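Local coordinates for probable intron-encoded endonuclease 1 (Wickerhamomyces canadensis, PDB 6X1J), which cleaves double-stranded DNA at a long recognition sequence, as a LAGLIDADG homing endonuclease that takes part in homing of the mitochondrial 21S rRNA gene intron, at residues S162-Q168 / P199-N205; G42-D47 / Y143-D148; K157-L163 / K226-V231. One frame throughout, in Å; residues are numbered along the deposited sequence.

Interaction 1: residues S162-Q168 / P199-N205; sequences SLVLHTQ and PIIYIPN. With nucleotides of chain C.
Strands 163-165 and 198-203 pair as neighbours in the four-stranded antiparallel sheet of the second half of this LAGLIDADG endonuclease, the kind of sheet this family lays against DNA. L163 and I203 form a hydrogen-bonded pair, with L163 N to I203 O at 2.9 Å, and L165 and I201 repeat the pattern. Between them V164 and Y202 make a non-hydrogen-bonded pair. Leucine and isoleucine suit the face holding L163, L165, I201 and I203, which is wholly apolar; there CB of L165 meets CB of I201 at 4.1 Å. V164, on the opposite face with Y202, touches I200 CD1 with CG1. V164 CG1 also presses on one face of the H166 ring, while C6 of the nucleotide DC17 of chain C covers the opposite face, 3.3 Å from H166 CE1.

Beyond the last strand bond, T167 turns its hydroxyl back to the partner strand. With chi1 at 52°, OG1 sits between the backbone N and the carbonyl carbon, and T167 OG1 donates to P199 O over 2.8 Å, coming from above the carbonyl plane. Q168 lies alongside I200, its CD 3.4 Å from I200 CG2. The chain bends at chi2 (86°), and NE2 donates to H166 ND1 in the plane of the imidazole; this bond and one to N195 fix the amide, and the first probably helps set the rotation of the ring against the cytosine. Q168 CB packs close to the backbone of DT16 and DA15 of chain C.

The leucine-isoleucine face is roofed by helix 138-148, where L165 and I201 touch W144, and by helix 172-186, where I201 reaches V175 and I179. Strands 149-151 and 191-195 complete the sheet at its margins.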
# COMPACT_ATOMS: atom_id res chain seq x y z
N SER A 162 -20.36 8.13 -0.58
CA SER A 162 -19.86 6.91 -1.26
C SER A 162 -18.35 7.05 -1.53
O SER A 162 -17.86 8.16 -1.85
CB SER A 162 -20.66 6.63 -2.50
OG SER A 162 -22.00 6.29 -2.14
N LEU A 163 -17.62 5.96 -1.33
CA LEU A 163 -16.15 5.85 -1.54
C LEU A 163 -15.85 4.72 -2.52
O LEU A 163 -16.73 3.93 -2.82
CB LEU A 163 -15.49 5.59 -0.19
CG LEU A 163 -15.73 6.68 0.85
CD1 LEU A 163 -15.26 6.21 2.22
CD2 LEU A 163 -15.02 7.97 0.42
N VAL A 164 -14.63 4.71 -3.02
CA VAL A 164 -14.13 3.76 -4.04
C VAL A 164 -12.78 3.22 -3.55
O VAL A 164 -12.00 4.00 -2.94
CB VAL A 164 -14.04 4.46 -5.39
CG1 VAL A 164 -13.61 3.51 -6.46
CG2 VAL A 164 -15.36 5.09 -5.78
N LEU A 165 -12.53 1.93 -3.79
CA LEU A 165 -11.15 1.39 -3.89
C LEU A 165 -10.89 1.08 -5.35
O LEU A 165 -11.68 0.32 -5.98
CB LEU A 165 -11.03 0.16 -2.99
CG LEU A 165 -11.14 0.46 -1.50
CD1 LEU A 165 -11.47 -0.79 -0.70
CD2 LEU A 165 -9.82 1.04 -0.97
N HIS A 166 -9.82 1.65 -5.89
CA HIS A 166 -9.45 1.53 -7.32
C HIS A 166 -8.65 0.24 -7.53
O HIS A 166 -7.40 0.29 -7.54
CB HIS A 166 -8.80 2.83 -7.79
CG HIS A 166 -9.79 3.95 -7.84
ND1 HIS A 166 -10.68 4.08 -8.88
CD2 HIS A 166 -10.07 4.95 -6.98
CE1 HIS A 166 -11.45 5.13 -8.68
NE2 HIS A 166 -11.10 5.68 -7.51
N THR A 167 -9.37 -0.86 -7.78
CA THR A 167 -8.84 -2.24 -7.97
C THR A 167 -8.70 -2.59 -9.45
O THR A 167 -8.70 -3.81 -9.77
CB THR A 167 -9.76 -3.24 -7.26
OG1 THR A 167 -11.12 -3.03 -7.67
CG2 THR A 167 -9.63 -3.13 -5.76
N GLN A 168 -8.55 -1.61 -10.34
CA GLN A 168 -8.58 -1.83 -11.81
C GLN A 168 -7.60 -2.94 -12.19
O GLN A 168 -7.95 -3.72 -13.08
CB GLN A 168 -8.33 -0.55 -12.61
CG GLN A 168 -9.53 0.39 -12.66
CD GLN A 168 -9.58 1.31 -11.47
OE1 GLN A 168 -9.09 0.95 -10.40
NE2 GLN A 168 -10.08 2.53 -11.68
N PRO A 199 -12.56 -3.61 -12.98
CA PRO A 199 -13.36 -3.63 -11.76
C PRO A 199 -12.91 -2.68 -10.64
O PRO A 199 -11.71 -2.63 -10.42
CB PRO A 199 -13.23 -5.08 -11.26
CG PRO A 199 -11.96 -5.60 -11.89
CD PRO A 199 -11.80 -4.85 -13.19
N ILE A 200 -13.87 -2.09 -9.91
CA ILE A 200 -13.60 -1.25 -8.69
C ILE A 200 -14.60 -1.63 -7.61
O ILE A 200 -15.61 -2.28 -7.93
CB ILE A 200 -13.69 0.25 -9.01
CG1 ILE A 200 -15.10 0.66 -9.47
CG2 ILE A 200 -12.64 0.63 -10.03
CD1 ILE A 200 -15.25 2.14 -9.71
N ILE A 201 -14.34 -1.21 -6.39
CA ILE A 201 -15.18 -1.50 -5.19
C ILE A 201 -15.84 -0.20 -4.79
O ILE A 201 -15.10 0.72 -4.42
CB ILE A 201 -14.32 -2.10 -4.06
CG1 ILE A 201 -13.57 -3.35 -4.54
CG2 ILE A 201 -15.17 -2.39 -2.82
CD1 ILE A 201 -12.79 -4.08 -3.44
N TYR A 202 -17.17 -0.13 -4.90
CA TYR A 202 -18.01 1.02 -4.51
C TYR A 202 -18.42 0.75 -3.06
O TYR A 202 -18.93 -0.37 -2.78
CB TYR A 202 -19.19 1.13 -5.48
CG TYR A 202 -20.36 1.99 -5.07
CD1 TYR A 202 -20.40 3.35 -5.36
CD2 TYR A 202 -21.46 1.45 -4.42
CE1 TYR A 202 -21.48 4.14 -4.99
CE2 TYR A 202 -22.55 2.23 -4.03
CZ TYR A 202 -22.56 3.58 -4.33
OH TYR A 202 -23.61 4.37 -3.95
N ILE A 203 -18.17 1.70 -2.17
CA ILE A 203 -18.64 1.65 -0.75
C ILE A 203 -19.77 2.65 -0.61
O ILE A 203 -19.51 3.84 -0.59
CB ILE A 203 -17.51 1.97 0.23
CG1 ILE A 203 -16.30 1.06 0.01
CG2 ILE A 203 -18.03 1.94 1.68
CD1 ILE A 203 -15.02 1.51 0.74
N PRO A 204 -21.04 2.18 -0.45
CA PRO A 204 -22.20 3.07 -0.57
C PRO A 204 -22.19 4.05 0.61
O PRO A 204 -21.53 3.76 1.59
CB PRO A 204 -23.38 2.10 -0.44
CG PRO A 204 -22.83 1.05 0.52
CD PRO A 204 -21.43 0.82 -0.01
N ASN A 205 -22.94 5.14 0.46
CA ASN A 205 -23.09 6.23 1.44
C ASN A 205 -23.49 5.67 2.80
O ASN A 205 -23.06 6.23 3.83
CB ASN A 205 -24.12 7.28 0.99
CG ASN A 205 -24.32 8.33 2.05
OD1 ASN A 205 -23.45 9.19 2.20
ND2 ASN A 205 -25.39 8.23 2.84
P DC C 17 -4.63 4.42 -7.67
OP1 DC C 17 -3.17 4.32 -7.47
OP2 DC C 17 -5.46 3.20 -7.42
O5' DC C 17 -5.14 5.65 -6.78
C5' DC C 17 -6.51 6.13 -6.67
C4' DC C 17 -6.58 7.57 -7.15
O4' DC C 17 -6.68 7.63 -8.61
C3' DC C 17 -7.69 8.47 -6.61
O3' DC C 17 -7.08 9.70 -6.17
C2' DC C 17 -8.63 8.61 -7.79
C1' DC C 17 -7.72 8.52 -8.99
N1 DC C 17 -8.34 8.00 -10.24
C2 DC C 17 -8.08 8.61 -11.48
O2 DC C 17 -7.35 9.62 -11.52
N3 DC C 17 -8.63 8.09 -12.60
C4 DC C 17 -9.38 6.99 -12.53
N4 DC C 17 -9.93 6.53 -13.66
C5 DC C 17 -9.64 6.34 -11.29
C6 DC C 17 -9.09 6.86 -10.18
P DT C 16 -4.42 0.14 -12.19
OP1 DT C 16 -3.36 0.96 -12.77
OP2 DT C 16 -4.02 -0.89 -11.21
O5' DT C 16 -5.49 0.89 -11.30
C5' DT C 16 -5.95 2.21 -11.57
C4' DT C 16 -5.03 3.25 -10.95
O4' DT C 16 -4.63 4.14 -12.01
C3' DT C 16 -5.75 4.15 -9.97
O3' DT C 16 -4.84 4.86 -9.15
C2' DT C 16 -6.41 5.16 -10.88
C1' DT C 16 -5.37 5.36 -11.93
N1 DT C 16 -5.83 5.63 -13.28
C2 DT C 16 -5.25 6.68 -13.94
O2 DT C 16 -4.50 7.48 -13.40
N3 DT C 16 -5.59 6.79 -15.27
C4 DT C 16 -6.43 5.95 -15.98
O4 DT C 16 -6.65 6.17 -17.16
C5 DT C 16 -6.96 4.83 -15.23
C7 DT C 16 -7.86 3.86 -15.92
C6 DT C 16 -6.61 4.71 -13.95
P DA C 15 -3.67 -0.18 -19.06
OP1 DA C 15 -2.79 -1.31 -19.33
OP2 DA C 15 -4.79 0.16 -19.96
O5' DA C 15 -4.22 -0.45 -17.59
C5' DA C 15 -3.29 -0.87 -16.57
C4' DA C 15 -3.61 -0.24 -15.24
O4' DA C 15 -3.32 1.18 -15.29
C3' DA C 15 -5.06 -0.35 -14.79
O3' DA C 15 -5.27 -0.57 -13.38
C2' DA C 15 -5.67 0.96 -15.29
C1' DA C 15 -4.53 1.95 -15.19
N9 DA C 15 -4.45 2.93 -16.25
C8 DA C 15 -4.84 2.88 -17.57
N7 DA C 15 -4.42 3.89 -18.28
C5 DA C 15 -3.65 4.63 -17.40
C6 DA C 15 -2.87 5.79 -17.56
N6 DA C 15 -2.78 6.46 -18.70
N1 DA C 15 -2.19 6.25 -16.48
C2 DA C 15 -2.28 5.57 -15.33
N3 DA C 15 -2.98 4.46 -15.05
C4 DA C 15 -3.64 4.04 -16.15

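Interaction 2: residues G42-D47 / Y143-D148; sequences GNILGD and YWFMDD. With K (potassium ion), chain E; K (potassium ion), chain D; nucleotides of chain C; nucleotides of chain B.
N43 extends its amide to the carboxylate of D147 on helix 138-148. N43 ND2 reaches D147 OD2 on the syn side but tilted out of the carboxylate plane, at 2.7 Å and nearly straight (170°). From above the plane on the opposite face D47 N donates to D147 OD2, so two bonds grip one oxygen; Y70 holds D147 OD1. CG of D147 stands anti to the carbonyl carbon (chi1 -75°), turning the carboxylate to helix 34-45 and leaving the metal to its carbonyl: D147 O lies 2.3 Å from one potassium ion, which D47 binds with both carboxylate oxygens, OD2 being also hydrogen-bonded to W65. An alanine at D147 is likely to leave N43 ND2 and D47 N without their shared acceptor and D47 less firmly placed.

L45 lays CB over the five-membered ring of W144, 3.6 Å from its centroid. The second potassium ion is bound by G46 O at 2.7 Å and by D148 OD2. Glycine suits G42 and G46, since a CB on either would collide with the facing helix. As in LAGLIDADG endonucleases generally, these paired helices form the interface between the two halves and bring acidic residues to what is probably the active site.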
# COMPACT_ATOMS: atom_id res chain seq x y z
N GLY A 42 -1.93 -3.80 3.17
CA GLY A 42 -2.63 -2.65 2.55
C GLY A 42 -1.84 -2.07 1.39
O GLY A 42 -2.46 -1.81 0.33
N ASN A 43 -0.53 -1.86 1.56
CA ASN A 43 0.29 -1.12 0.57
C ASN A 43 0.39 -1.95 -0.71
O ASN A 43 0.55 -1.34 -1.79
CB ASN A 43 1.63 -0.74 1.16
CG ASN A 43 1.56 0.47 2.09
OD1 ASN A 43 2.12 0.42 3.18
ND2 ASN A 43 0.86 1.53 1.68
N ILE A 44 0.38 -3.28 -0.62
CA ILE A 44 0.57 -4.20 -1.79
C ILE A 44 -0.70 -4.15 -2.63
O ILE A 44 -0.62 -4.06 -3.88
CB ILE A 44 0.91 -5.63 -1.33
CG1 ILE A 44 2.24 -5.64 -0.58
CG2 ILE A 44 0.90 -6.58 -2.52
CD1 ILE A 44 2.55 -6.94 0.16
N LEU A 45 -1.83 -4.14 -1.96
CA LEU A 45 -3.16 -3.92 -2.61
C LEU A 45 -3.13 -2.54 -3.27
O LEU A 45 -3.59 -2.42 -4.40
CB LEU A 45 -4.25 -4.05 -1.54
CG LEU A 45 -4.50 -5.49 -1.08
CD1 LEU A 45 -5.32 -5.52 0.20
CD2 LEU A 45 -5.21 -6.30 -2.20
N GLY A 46 -2.45 -1.58 -2.63
CA GLY A 46 -2.27 -0.19 -3.10
C GLY A 46 -1.07 0.05 -4.00
O GLY A 46 -1.00 -0.55 -5.09
N ASP A 47 -0.17 0.95 -3.57
CA ASP A 47 0.82 1.66 -4.43
C ASP A 47 2.22 1.01 -4.41
O ASP A 47 3.09 1.44 -5.21
CB ASP A 47 0.88 3.11 -3.94
CG ASP A 47 -0.37 3.91 -4.31
OD1 ASP A 47 -1.01 3.58 -5.32
OD2 ASP A 47 -0.73 4.78 -3.53
N TYR A 143 -4.42 1.68 4.91
CA TYR A 143 -3.27 1.83 3.97
C TYR A 143 -3.76 1.60 2.54
O TYR A 143 -3.38 2.36 1.66
CB TYR A 143 -2.07 1.01 4.48
CG TYR A 143 -1.38 1.69 5.64
CD1 TYR A 143 -0.47 2.72 5.45
CD2 TYR A 143 -1.73 1.39 6.96
CE1 TYR A 143 0.13 3.40 6.52
CE2 TYR A 143 -1.15 2.07 8.04
CZ TYR A 143 -0.23 3.08 7.82
OH TYR A 143 0.33 3.71 8.90
N TRP A 144 -4.57 0.57 2.30
CA TRP A 144 -5.17 0.29 0.97
C TRP A 144 -5.92 1.55 0.54
O TRP A 144 -5.75 2.00 -0.58
CB TRP A 144 -6.12 -0.86 1.09
CG TRP A 144 -6.69 -1.35 -0.19
CD1 TRP A 144 -6.28 -1.08 -1.46
CD2 TRP A 144 -7.69 -2.36 -0.28
NE1 TRP A 144 -7.01 -1.83 -2.34
CE2 TRP A 144 -7.89 -2.62 -1.64
CE3 TRP A 144 -8.46 -3.05 0.68
CZ2 TRP A 144 -8.83 -3.56 -2.08
CZ3 TRP A 144 -9.41 -3.95 0.25
CH2 TRP A 144 -9.57 -4.20 -1.12
N PHE A 145 -6.68 2.12 1.45
CA PHE A 145 -7.49 3.32 1.15
C PHE A 145 -6.60 4.56 0.90
O PHE A 145 -6.85 5.32 -0.06
CB PHE A 145 -8.56 3.54 2.23
CG PHE A 145 -9.51 4.65 1.85
CD1 PHE A 145 -10.53 4.43 0.93
CD2 PHE A 145 -9.32 5.94 2.32
CE1 PHE A 145 -11.32 5.48 0.48
CE2 PHE A 145 -10.13 6.98 1.88
CZ PHE A 145 -11.12 6.75 0.97
N MET A 146 -5.54 4.81 1.67
CA MET A 146 -4.70 6.01 1.43
C MET A 146 -4.02 5.85 0.07
O MET A 146 -3.90 6.82 -0.69
CB MET A 146 -3.67 6.22 2.55
CG MET A 146 -4.34 6.50 3.90
SD MET A 146 -3.23 6.99 5.27
CE MET A 146 -2.77 5.42 5.98
N ASP A 147 -3.69 4.62 -0.30
CA ASP A 147 -3.03 4.31 -1.58
C ASP A 147 -4.04 4.48 -2.72
O ASP A 147 -3.87 5.45 -3.53
CB ASP A 147 -2.40 2.92 -1.52
CG ASP A 147 -1.13 2.84 -0.69
OD1 ASP A 147 -0.74 3.88 -0.09
OD2 ASP A 147 -0.50 1.76 -0.68
N ASP A 148 -5.09 3.65 -2.73
CA ASP A 148 -5.95 3.41 -3.93
C ASP A 148 -7.38 3.92 -3.71
O ASP A 148 -8.25 3.68 -4.58
CB ASP A 148 -5.87 1.92 -4.26
CG ASP A 148 -4.73 1.65 -5.23
OD1 ASP A 148 -3.77 2.43 -5.21
OD2 ASP A 148 -4.82 0.68 -6.00
K K E . -2.76 -0.87 -7.07
K K D . -2.65 6.03 -5.42
P DC C 17 -4.63 4.42 -7.67
OP1 DC C 17 -3.17 4.32 -7.47
OP2 DC C 17 -5.46 3.20 -7.42
O5' DC C 17 -5.14 5.65 -6.78
C5' DC C 17 -6.51 6.13 -6.67
C4' DC C 17 -6.58 7.57 -7.15
O4' DC C 17 -6.68 7.63 -8.61
C3' DC C 17 -7.69 8.47 -6.61
O3' DC C 17 -7.08 9.70 -6.17
C2' DC C 17 -8.63 8.61 -7.79
C1' DC C 17 -7.72 8.52 -8.99
N1 DC C 17 -8.34 8.00 -10.24
C2 DC C 17 -8.08 8.61 -11.48
O2 DC C 17 -7.35 9.62 -11.52
N3 DC C 17 -8.63 8.09 -12.60
C4 DC C 17 -9.38 6.99 -12.53
N4 DC C 17 -9.93 6.53 -13.66
C5 DC C 17 -9.64 6.34 -11.29
C6 DC C 17 -9.09 6.86 -10.18
P DC B 15 -0.99 2.16 -8.74
OP1 DC B 15 -1.75 2.08 -10.01
OP2 DC B 15 -1.60 1.83 -7.40
O5' DC B 15 0.19 1.20 -9.09
C5' DC B 15 1.11 0.59 -8.21
C4' DC B 15 1.86 -0.25 -9.21
O4' DC B 15 2.52 0.61 -10.18
C3' DC B 15 2.84 -1.35 -8.79
O3' DC B 15 2.14 -2.47 -9.36
C2' DC B 15 4.18 -0.80 -9.29
C1' DC B 15 3.79 0.05 -10.50
N1 DC B 15 4.70 1.17 -10.81
C2 DC B 15 5.17 1.33 -12.12
O2 DC B 15 4.80 0.53 -13.00
N3 DC B 15 6.03 2.34 -12.39
C4 DC B 15 6.38 3.19 -11.43
N4 DC B 15 7.23 4.17 -11.74
C5 DC B 15 5.89 3.07 -10.09
C6 DC B 15 5.09 2.03 -9.82
O HOH W 1 -6.15 -1.75 -5.18
O HOH W 2 -3.31 8.43 -6.20
O HOH W 3 -2.78 6.85 -8.62
O HOH W 4 -0.67 -2.49 -8.20
O HOH W 5 -4.32 0.79 -8.95
O HOH W 6 -5.38 -2.14 -8.33

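Interaction 3: residues K157-L163 / K226-V231; sequences KTKNKSL and KLLFNV
F229, near the C-terminus, plugs its ring into the connection 157-162, which leads into strand 163-165 in the LAGLIDADG fold. Two side-chain-built turns shape that loop: an ST turn, in which T158 OG1 accepts from N160 N, and an Asx turn, in which N160 OD1 accepts from S162 N. The same N160 OD1 also takes the hydroxyl of S162. Small polar residues suit these places because their short side chains can bond back to the nearby backbone, while T158 OG1 has a further partner in D153.

The phenylalanine can be followed outward. F229 CB lies 4.1 Å from K161 CG. At CG the ring begins, and K161 CG is again the neighbour. On one flank F229 CD1 approaches K161 CG at 3.6 Å, and beyond it CE1 meets K161 CA and, near the plane of the ring, L163 CD2. On the other flank F229 CD2 lies 3.8 Å from T158 CG2, and CE2 lies near N160 O. At the tip, CZ sits by K161 CA and S162 O. K161 thus spreads over one face of the ring, its CA 3.9 Å from the centroid in a CH-pi contact. K161 CG stands anti to its carbonyl carbon (chi1 -60°), sending the chain back along the phenylalanine in the opposite direction. A lysine fits here because its methylenes cover the aromatic face while its amino group runs on toward the chain end. K151 makes a cation-pi contact with the same ring.

L163 extends the apolar packing inward, with CD1 4.0 Å from L227 CD1. The outer end is wetter. N230 ND2 comes 3.3 Å from K157 CA, and two waters join the segments: one donates to T158 O and accepts from N230 N, the other donates to T158 O and, at 2.7 Å, to N230 O.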
# COMPACT_ATOMS: atom_id res chain seq x y z
N LYS A 157 -19.42 20.06 -2.12
CA LYS A 157 -20.63 20.31 -1.27
C LYS A 157 -21.57 19.09 -1.26
O LYS A 157 -22.62 19.17 -0.61
CB LYS A 157 -21.39 21.58 -1.69
CG LYS A 157 -20.59 22.55 -2.54
CD LYS A 157 -21.04 23.99 -2.45
CE LYS A 157 -20.56 24.81 -3.63
NZ LYS A 157 -20.89 26.25 -3.45
N THR A 158 -21.21 17.97 -1.90
CA THR A 158 -22.10 16.79 -2.03
C THR A 158 -22.52 16.29 -0.65
O THR A 158 -21.83 16.57 0.38
CB THR A 158 -21.45 15.64 -2.80
OG1 THR A 158 -22.50 14.71 -3.11
CG2 THR A 158 -20.33 15.00 -2.00
N LYS A 159 -23.61 15.55 -0.62
CA LYS A 159 -24.05 14.84 0.60
C LYS A 159 -23.78 13.34 0.39
O LYS A 159 -24.08 12.56 1.30
CB LYS A 159 -25.51 15.22 0.87
CG LYS A 159 -25.72 16.72 1.12
CD LYS A 159 -25.69 17.10 2.59
CE LYS A 159 -25.52 18.59 2.85
NZ LYS A 159 -25.84 18.96 4.25
N ASN A 160 -23.37 12.95 -0.81
CA ASN A 160 -23.13 11.53 -1.16
C ASN A 160 -21.70 11.18 -0.75
O ASN A 160 -20.78 11.57 -1.49
CB ASN A 160 -23.27 11.25 -2.65
CG ASN A 160 -23.19 9.78 -3.02
OD1 ASN A 160 -23.06 8.89 -2.15
ND2 ASN A 160 -23.29 9.53 -4.33
N LYS A 161 -21.55 10.45 0.35
CA LYS A 161 -20.22 10.06 0.94
C LYS A 161 -19.82 8.63 0.54
O LYS A 161 -18.98 8.00 1.28
CB LYS A 161 -20.31 10.17 2.46
CG LYS A 161 -20.66 11.55 2.97
CD LYS A 161 -20.84 11.62 4.47
CE LYS A 161 -21.25 13.00 4.92
NZ LYS A 161 -20.70 13.35 6.25
N SER A 162 -20.36 8.13 -0.58
CA SER A 162 -19.86 6.91 -1.26
C SER A 162 -18.35 7.05 -1.53
O SER A 162 -17.86 8.16 -1.85
CB SER A 162 -20.66 6.63 -2.50
OG SER A 162 -22.00 6.29 -2.14
N LEU A 163 -17.62 5.96 -1.33
CA LEU A 163 -16.15 5.85 -1.54
C LEU A 163 -15.85 4.72 -2.52
O LEU A 163 -16.73 3.93 -2.82
CB LEU A 163 -15.49 5.59 -0.19
CG LEU A 163 -15.73 6.68 0.85
CD1 LEU A 163 -15.26 6.21 2.22
CD2 LEU A 163 -15.02 7.97 0.42
N LYS A 226 -9.04 12.35 1.68
CA LYS A 226 -9.59 11.31 0.76
C LYS A 226 -10.93 10.85 1.32
O LYS A 226 -11.71 10.32 0.55
CB LYS A 226 -8.63 10.13 0.60
CG LYS A 226 -7.35 10.42 -0.16
CD LYS A 226 -6.61 9.18 -0.57
CE LYS A 226 -6.89 8.83 -2.00
NZ LYS A 226 -6.01 7.75 -2.50
N LEU A 227 -11.16 11.11 2.60
CA LEU A 227 -12.25 10.55 3.46
C LEU A 227 -13.23 11.66 3.89
O LEU A 227 -14.39 11.34 4.26
CB LEU A 227 -11.54 9.94 4.68
CG LEU A 227 -12.37 9.03 5.57
CD1 LEU A 227 -12.65 7.73 4.85
CD2 LEU A 227 -11.67 8.73 6.90
N LEU A 228 -12.78 12.90 3.93
CA LEU A 228 -13.50 14.03 4.58
C LEU A 228 -14.56 14.62 3.62
O LEU A 228 -14.23 14.96 2.51
CB LEU A 228 -12.46 15.09 4.95
CG LEU A 228 -12.47 15.54 6.41
CD1 LEU A 228 -11.40 16.61 6.66
CD2 LEU A 228 -13.84 16.07 6.84
N PHE A 229 -15.79 14.77 4.07
CA PHE A 229 -16.84 15.58 3.41
C PHE A 229 -17.33 16.64 4.40
O PHE A 229 -17.03 16.52 5.61
CB PHE A 229 -18.01 14.71 2.95
CG PHE A 229 -17.63 13.62 1.98
CD1 PHE A 229 -17.17 12.39 2.43
CD2 PHE A 229 -17.74 13.84 0.60
CE1 PHE A 229 -16.88 11.38 1.51
CE2 PHE A 229 -17.45 12.84 -0.30
CZ PHE A 229 -17.00 11.62 0.16
N ASN A 230 -18.10 17.61 3.91
CA ASN A 230 -18.86 18.56 4.77
C ASN A 230 -19.73 17.76 5.75
O ASN A 230 -20.36 16.77 5.32
CB ASN A 230 -19.68 19.54 3.93
CG ASN A 230 -18.79 20.34 2.99
OD1 ASN A 230 -17.79 20.89 3.43
ND2 ASN A 230 -19.12 20.34 1.71
N VAL A 231 -19.77 18.18 7.01
CA VAL A 231 -20.67 17.54 8.01
C VAL A 231 -22.12 17.81 7.58
O VAL A 231 -22.56 18.96 7.54
CB VAL A 231 -20.39 18.02 9.45
CG1 VAL A 231 -21.44 17.48 10.42
CG2 VAL A 231 -18.99 17.64 9.90
OXT VAL A 231 -22.85 16.88 7.26
O HOH W 7 -22.02 16.34 3.22
O HOH W 8 -19.36 17.72 0.94

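How the interactions relate
Interaction 2 lies near the centre of the chain; measured from that centre to the centre of each contact, interaction 1 is buried about 16 Å out and interaction 3 is farthest, at about 23 Å, with exposed residues at its outer end. Their chemistry follows: metal-bound carboxylates and close helix packing in 2; backbone ladder bonds and aliphatic packing in 1, with its far end on the DNA; an aromatic plug and bridging waters in 3. Helix 138-148 is common ground: it carries half of interaction 2, D148 O probably accepts from H166 N of 1, and M146 O probably from K226 NZ of 3. Interactions 1 and 3 share S162 and L163, and N205 OD1 probably bonds K161 N.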